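Apicoplast TIC22, putative (Plasmodium falciparum 3D7, PDB 4E6Z) probably acts as an essential chaperone needed for importing proteins into the apicoplast, the relict plastid of the malaria parasite. Local coordinates at residues 190-202 and 210-223. Sequence-based numbering, arbitrary orientation.
Sequences LMYPVFYAENLYI and IPLFFDLEDLKEAI
F213 O accepts a hydrogen bond from F195 N at 2.6 Å, and V194 CA adds a CA-H...O contact to the same oxygen. F213 N returns a bond to F195 O, so the two phenylalanines form an antiparallel hydrogen-bonded pair. To either side of this single bridge the backbones separate and a water links them: one donates to both P193 O and F214 O, the other accepts from A197 N and donates to P211 O. The F195 ring, its CG anti to the carbonyl carbon (chi1 -53°), lies against the first turn of helix 216-223. L216 CB sits over the middle of one face, 4.0 Å from the ring centroid, while F214 O meets the edge in plane. V194 packs on the other side of the sheet, CG1 centred 3.7 Å from the centroid of the F214 ring. L219 splits its branches: CD2 touches F195 CB at 3.6 Å, and CD1 touches both A197 CB and L200 CD2. L200 closes the type I turn that begins at A197; with CG anti to the backbone N (chi1 -176°), its CD2 lies 4.0 Å from F213 CE2 and also touches A222 CB. I202 CG2 presses tightly on P211 CG. Along the other edge of strand 193-203, V194 and Y196 pair with L241 and K239 of strand 238-242. The whole is a beta hairpin, interrupted in its first strand, whose second strand leads into a helix running nearly parallel to strand 193-197 (9°) and packing against one face of the hairpin, which forms the middle two strands of a four-stranded mixed sheet in this Tic22-family protein.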
loop_
_atom_site.group_PDB
_atom_site.type_symbol
_atom_site.label_atom_id
_atom_site.label_comp_id
_atom_site.label_asym_id
_atom_site.label_seq_id
_atom_site.Cartn_x
_atom_site.Cartn_y
_atom_site.Cartn_z
ATOM N N LEU A 190 -7.154 -3.005 -13.176
ATOM C CA LEU A 190 -6.227 -2.288 -12.304
ATOM C C LEU A 190 -6.650 -2.436 -10.846
ATOM O O LEU A 190 -7.717 -1.963 -10.451
ATOM C CB LEU A 190 -6.155 -0.808 -12.680
ATOM C CG LEU A 190 -5.346 0.064 -11.716
ATOM C CD1 LEU A 190 -3.901 -0.414 -11.631
ATOM C CD2 LEU A 190 -5.415 1.529 -12.119
HETATM N N MSE A 191 -5.814 -3.094 -10.050
HETATM C CA MSE A 191 -6.171 -3.410 -8.673
HETATM C C MSE A 191 -5.266 -2.741 -7.643
HETATM O O MSE A 191 -5.608 -1.695 -7.087
HETATM C CB MSE A 191 -6.183 -4.927 -8.463
HETATM C CG MSE A 191 -7.486 -5.605 -8.859
HETATM SE SE MSE A 191 -8.892 -5.404 -7.515
HETATM C CE MSE A 191 -9.371 -3.529 -7.799
ATOM N N TYR A 192 -4.121 -3.360 -7.381
ATOM C CA TYR A 192 -3.182 -2.842 -6.395
ATOM C C TYR A 192 -1.843 -2.561 -7.055
ATOM O O TYR A 192 -0.925 -3.379 -6.998
ATOM C CB TYR A 192 -3.016 -3.829 -5.243
ATOM C CG TYR A 192 -4.310 -4.149 -4.531
ATOM C CD1 TYR A 192 -4.762 -3.358 -3.486
ATOM C CD2 TYR A 192 -5.080 -5.239 -4.910
ATOM C CE1 TYR A 192 -5.949 -3.647 -2.831
ATOM C CE2 TYR A 192 -6.265 -5.538 -4.260
ATOM C CZ TYR A 192 -6.695 -4.738 -3.220
ATOM O OH TYR A 192 -7.873 -5.030 -2.576
ATOM N N PRO A 193 -1.733 -1.387 -7.685
ATOM C CA PRO A 193 -0.575 -1.021 -8.505
ATOM C C PRO A 193 0.751 -0.934 -7.740
ATOM O O PRO A 193 0.822 -0.414 -6.625
ATOM C CB PRO A 193 -0.962 0.360 -9.054
ATOM C CG PRO A 193 -1.983 0.882 -8.091
ATOM C CD PRO A 193 -2.750 -0.322 -7.650
ATOM N N VAL A 194 1.793 -1.475 -8.357
ATOM C CA VAL A 194 3.166 -1.176 -7.979
ATOM C C VAL A 194 3.923 -0.922 -9.277
ATOM O O VAL A 194 3.564 -1.466 -10.320
ATOM C CB VAL A 194 3.822 -2.311 -7.160
ATOM C CG1 VAL A 194 3.299 -2.301 -5.724
ATOM C CG2 VAL A 194 3.562 -3.656 -7.809
ATOM N N PHE A 195 4.951 -0.083 -9.215
ATOM C CA PHE A 195 5.669 0.342 -10.411
ATOM C C PHE A 195 7.097 -0.197 -10.443
ATOM O O PHE A 195 7.744 -0.326 -9.405
ATOM C CB PHE A 195 5.700 1.871 -10.487
ATOM C CG PHE A 195 4.344 2.513 -10.386
ATOM C CD1 PHE A 195 3.618 2.817 -11.528
ATOM C CD2 PHE A 195 3.795 2.813 -9.149
ATOM C CE1 PHE A 195 2.368 3.403 -11.435
ATOM C CE2 PHE A 195 2.547 3.406 -9.050
ATOM C CZ PHE A 195 1.833 3.703 -10.195
ATOM N N TYR A 196 7.589 -0.507 -11.639
ATOM C CA TYR A 196 8.989 -0.895 -11.793
ATOM C C TYR A 196 9.549 -0.490 -13.154
ATOM O O TYR A 196 8.798 -0.208 -14.088
ATOM C CB TYR A 196 9.178 -2.398 -11.554
ATOM C CG TYR A 196 8.846 -3.270 -12.742
ATOM C CD1 TYR A 196 9.851 -3.769 -13.560
ATOM C CD2 TYR A 196 7.532 -3.599 -13.042
ATOM C CE1 TYR A 196 9.558 -4.568 -14.650
ATOM C CE2 TYR A 196 7.228 -4.398 -14.129
ATOM C CZ TYR A 196 8.244 -4.881 -14.930
ATOM O OH TYR A 196 7.940 -5.677 -16.013
ATOM N N ALA A 197 10.876 -0.461 -13.251
ATOM C CA ALA A 197 11.557 -0.104 -14.491
ATOM C C ALA A 197 12.379 -1.276 -15.016
ATOM O O ALA A 197 12.996 -2.016 -14.244
ATOM C CB ALA A 197 12.438 1.116 -14.280
ATOM N N GLU A 198 12.387 -1.426 -16.337
ATOM C CA GLU A 198 13.041 -2.548 -17.011
ATOM C C GLU A 198 14.497 -2.774 -16.611
ATOM O O GLU A 198 14.889 -3.884 -16.244
ATOM C CB GLU A 198 12.970 -2.350 -18.525
ATOM C CG GLU A 198 11.561 -2.332 -19.084
ATOM C CD GLU A 198 10.972 -3.721 -19.239
ATOM O OE1 GLU A 198 10.912 -4.466 -18.236
ATOM O OE2 GLU A 198 10.564 -4.066 -20.368
ATOM N N ASN A 199 15.300 -1.722 -16.698
ATOM C CA ASN A 199 16.744 -1.865 -16.543
ATOM C C ASN A 199 17.264 -1.365 -15.202
ATOM O O ASN A 199 18.418 -0.953 -15.088
ATOM C CB ASN A 199 17.460 -1.150 -17.691
ATOM C CG ASN A 199 17.125 -1.746 -19.047
ATOM O OD1 ASN A 199 17.511 -2.875 -19.353
ATOM N ND2 ASN A 199 16.398 -0.992 -19.866
ATOM N N LEU A 200 16.405 -1.411 -14.190
ATOM C CA LEU A 200 16.737 -0.900 -12.863
ATOM C C LEU A 200 16.847 -2.027 -11.839
ATOM O O LEU A 200 15.977 -2.896 -11.763
ATOM C CB LEU A 200 15.685 0.114 -12.409
ATOM C CG LEU A 200 15.958 0.808 -11.076
ATOM C CD1 LEU A 200 17.225 1.645 -11.169
ATOM C CD2 LEU A 200 14.778 1.670 -10.672
ATOM N N TYR A 201 17.917 -2.006 -11.052
ATOM C CA TYR A 201 18.145 -3.031 -10.041
ATOM C C TYR A 201 18.541 -2.424 -8.697
ATOM O O TYR A 201 18.864 -1.238 -8.605
ATOM C CB TYR A 201 19.239 -4.003 -10.497
ATOM C CG TYR A 201 18.934 -4.722 -11.791
ATOM C CD1 TYR A 201 18.351 -5.982 -11.789
ATOM C CD2 TYR A 201 19.233 -4.141 -13.018
ATOM C CE1 TYR A 201 18.074 -6.643 -12.970
ATOM C CE2 TYR A 201 18.956 -4.791 -14.204
ATOM C CZ TYR A 201 18.377 -6.042 -14.175
ATOM O OH TYR A 201 18.100 -6.695 -15.353
ATOM N N ILE A 202 18.499 -3.249 -7.657
ATOM C CA ILE A 202 19.065 -2.904 -6.359
ATOM C C ILE A 202 19.687 -4.152 -5.747
ATOM O O ILE A 202 19.267 -5.270 -6.042
ATOM C CB ILE A 202 18.014 -2.337 -5.386
ATOM C CG1 ILE A 202 16.828 -3.297 -5.253
ATOM C CG2 ILE A 202 17.553 -0.961 -5.837
ATOM C CD1 ILE A 202 15.908 -2.972 -4.094
ATOM N N ILE A 210 14.967 -6.645 -8.494
ATOM C CA ILE A 210 14.262 -5.533 -9.116
ATOM C C ILE A 210 13.404 -4.797 -8.092
ATOM O O ILE A 210 12.572 -5.407 -7.419
ATOM C CB ILE A 210 13.377 -6.003 -10.289
ATOM C CG1 ILE A 210 14.249 -6.474 -11.454
ATOM C CG2 ILE A 210 12.430 -4.883 -10.734
ATOM C CD1 ILE A 210 13.463 -6.919 -12.666
ATOM N N PRO A 211 13.609 -3.478 -7.971
ATOM C CA PRO A 211 12.854 -2.652 -7.024
ATOM C C PRO A 211 11.408 -2.497 -7.480
ATOM O O PRO A 211 11.159 -2.203 -8.649
ATOM C CB PRO A 211 13.566 -1.295 -7.088
ATOM C CG PRO A 211 14.837 -1.531 -7.849
ATOM C CD PRO A 211 14.568 -2.681 -8.750
ATOM N N LEU A 212 10.473 -2.693 -6.557
ATOM C CA LEU A 212 9.051 -2.598 -6.851
ATOM C C LEU A 212 8.467 -1.462 -6.023
ATOM O O LEU A 212 8.328 -1.586 -4.807
ATOM C CB LEU A 212 8.364 -3.908 -6.483
ATOM C CG LEU A 212 7.553 -4.611 -7.563
ATOM C CD1 LEU A 212 8.280 -4.567 -8.892
ATOM C CD2 LEU A 212 7.287 -6.037 -7.132
ATOM N N PHE A 213 8.127 -0.358 -6.682
ATOM C CA PHE A 213 7.756 0.861 -5.972
ATOM C C PHE A 213 6.255 1.042 -5.850
ATOM O O PHE A 213 5.524 0.889 -6.829
ATOM C CB PHE A 213 8.352 2.091 -6.660
ATOM C CG PHE A 213 9.846 2.076 -6.737
ATOM C CD1 PHE A 213 10.610 2.676 -5.750
ATOM C CD2 PHE A 213 10.489 1.461 -7.797
ATOM C CE1 PHE A 213 11.992 2.663 -5.822
ATOM C CE2 PHE A 213 11.864 1.445 -7.876
ATOM C CZ PHE A 213 12.620 2.045 -6.887
ATOM N N PHE A 214 5.802 1.380 -4.646
ATOM C CA PHE A 214 4.407 1.744 -4.447
ATOM C C PHE A 214 4.136 3.140 -4.998
ATOM O O PHE A 214 3.085 3.386 -5.583
ATOM C CB PHE A 214 4.003 1.633 -2.971
ATOM C CG PHE A 214 3.659 0.233 -2.554
ATOM C CD1 PHE A 214 2.350 -0.221 -2.614
ATOM C CD2 PHE A 214 4.646 -0.640 -2.129
ATOM C CE1 PHE A 214 2.030 -1.517 -2.241
ATOM C CE2 PHE A 214 4.334 -1.935 -1.758
ATOM C CZ PHE A 214 3.026 -2.376 -1.818
ATOM N N ASP A 215 5.093 4.045 -4.821
ATOM C CA ASP A 215 4.979 5.391 -5.373
ATOM C C ASP A 215 5.749 5.542 -6.682
ATOM O O ASP A 215 6.955 5.297 -6.740
ATOM C CB ASP A 215 5.446 6.439 -4.361
ATOM C CG ASP A 215 4.446 6.646 -3.232
ATOM O OD1 ASP A 215 3.566 5.777 -3.047
ATOM O OD2 ASP A 215 4.542 7.679 -2.534
ATOM N N LEU A 216 5.036 5.941 -7.730
ATOM C CA LEU A 216 5.647 6.209 -9.021
ATOM C C LEU A 216 6.797 7.200 -8.868
ATOM O O LEU A 216 7.871 7.010 -9.436
ATOM C CB LEU A 216 4.612 6.763 -10.004
ATOM C CG LEU A 216 5.174 7.239 -11.352
ATOM C CD1 LEU A 216 5.974 6.137 -12.033
ATOM C CD2 LEU A 216 4.067 7.739 -12.270
ATOM N N GLU A 217 6.566 8.252 -8.089
ATOM C CA GLU A 217 7.559 9.304 -7.907
ATOM C C GLU A 217 8.856 8.793 -7.272
ATOM O O GLU A 217 9.930 9.348 -7.514
ATOM C CB GLU A 217 6.976 10.482 -7.115
ATOM C CG GLU A 217 5.834 10.113 -6.168
ATOM C CD GLU A 217 4.479 10.031 -6.860
ATOM O OE1 GLU A 217 3.896 11.090 -7.180
ATOM O OE2 GLU A 217 3.990 8.902 -7.074
ATOM N N ASP A 218 8.758 7.733 -6.473
ATOM C CA ASP A 218 9.950 7.089 -5.921
ATOM C C ASP A 218 10.725 6.370 -7.027
ATOM O O ASP A 218 11.953 6.414 -7.066
ATOM C CB ASP A 218 9.579 6.098 -4.815
ATOM C CG ASP A 218 9.098 6.786 -3.540
ATOM O OD1 ASP A 218 9.375 7.993 -3.357
ATOM O OD2 ASP A 218 8.449 6.110 -2.715
ATOM N N LEU A 219 9.994 5.705 -7.916
ATOM C CA LEU A 219 10.590 5.014 -9.049
ATOM C C LEU A 219 11.325 5.995 -9.953
ATOM O O LEU A 219 12.505 5.812 -10.249
ATOM C CB LEU A 219 9.522 4.260 -9.848
ATOM C CG LEU A 219 9.988 3.665 -11.184
ATOM C CD1 LEU A 219 11.138 2.699 -10.972
ATOM C CD2 LEU A 219 8.840 2.981 -11.915
ATOM N N LYS A 220 10.620 7.035 -10.388
ATOM C CA LYS A 220 11.212 8.060 -11.240
ATOM C C LYS A 220 12.427 8.697 -10.578
ATOM O O LYS A 220 13.358 9.134 -11.252
ATOM C CB LYS A 220 10.180 9.131 -11.598
ATOM C CG LYS A 220 9.158 8.677 -12.629
ATOM C CD LYS A 220 8.156 9.771 -12.959
ATOM C CE LYS A 220 7.176 9.305 -14.030
ATOM N NZ LYS A 220 6.063 10.274 -14.261
ATOM N N GLU A 221 12.412 8.745 -9.252
ATOM C CA GLU A 221 13.517 9.325 -8.509
ATOM C C GLU A 221 14.725 8.398 -8.547
ATOM O O GLU A 221 15.865 8.855 -8.631
ATOM C CB GLU A 221 13.098 9.604 -7.066
ATOM C CG GLU A 221 13.872 10.727 -6.409
ATOM C CD GLU A 221 13.013 11.541 -5.460
ATOM O OE1 GLU A 221 13.289 12.749 -5.298
ATOM O OE2 GLU A 221 12.054 10.978 -4.887
ATOM N N ALA A 222 14.467 7.094 -8.494
ATOM C CA ALA A 222 15.532 6.096 -8.525
ATOM C C ALA A 222 16.127 5.970 -9.930
ATOM O O ALA A 222 17.300 5.633 -10.096
ATOM C CB ALA A 222 15.012 4.750 -8.035
ATOM N N ILE A 223 15.302 6.241 -10.935
ATOM C CA ILE A 223 15.742 6.233 -12.321
ATOM C C ILE A 223 16.690 7.396 -12.588
ATOM O O ILE A 223 17.740 7.224 -13.200
ATOM C CB ILE A 223 14.545 6.314 -13.286
ATOM C CG1 ILE A 223 13.766 4.998 -13.275
ATOM C CG2 ILE A 223 15.016 6.636 -14.689
ATOM C CD1 ILE A 223 12.430 5.066 -13.988
HETATM O O HOH W 1 0.600 1.935 -5.491
HETATM O O HOH W 2 12.429 -1.084 -11.144
#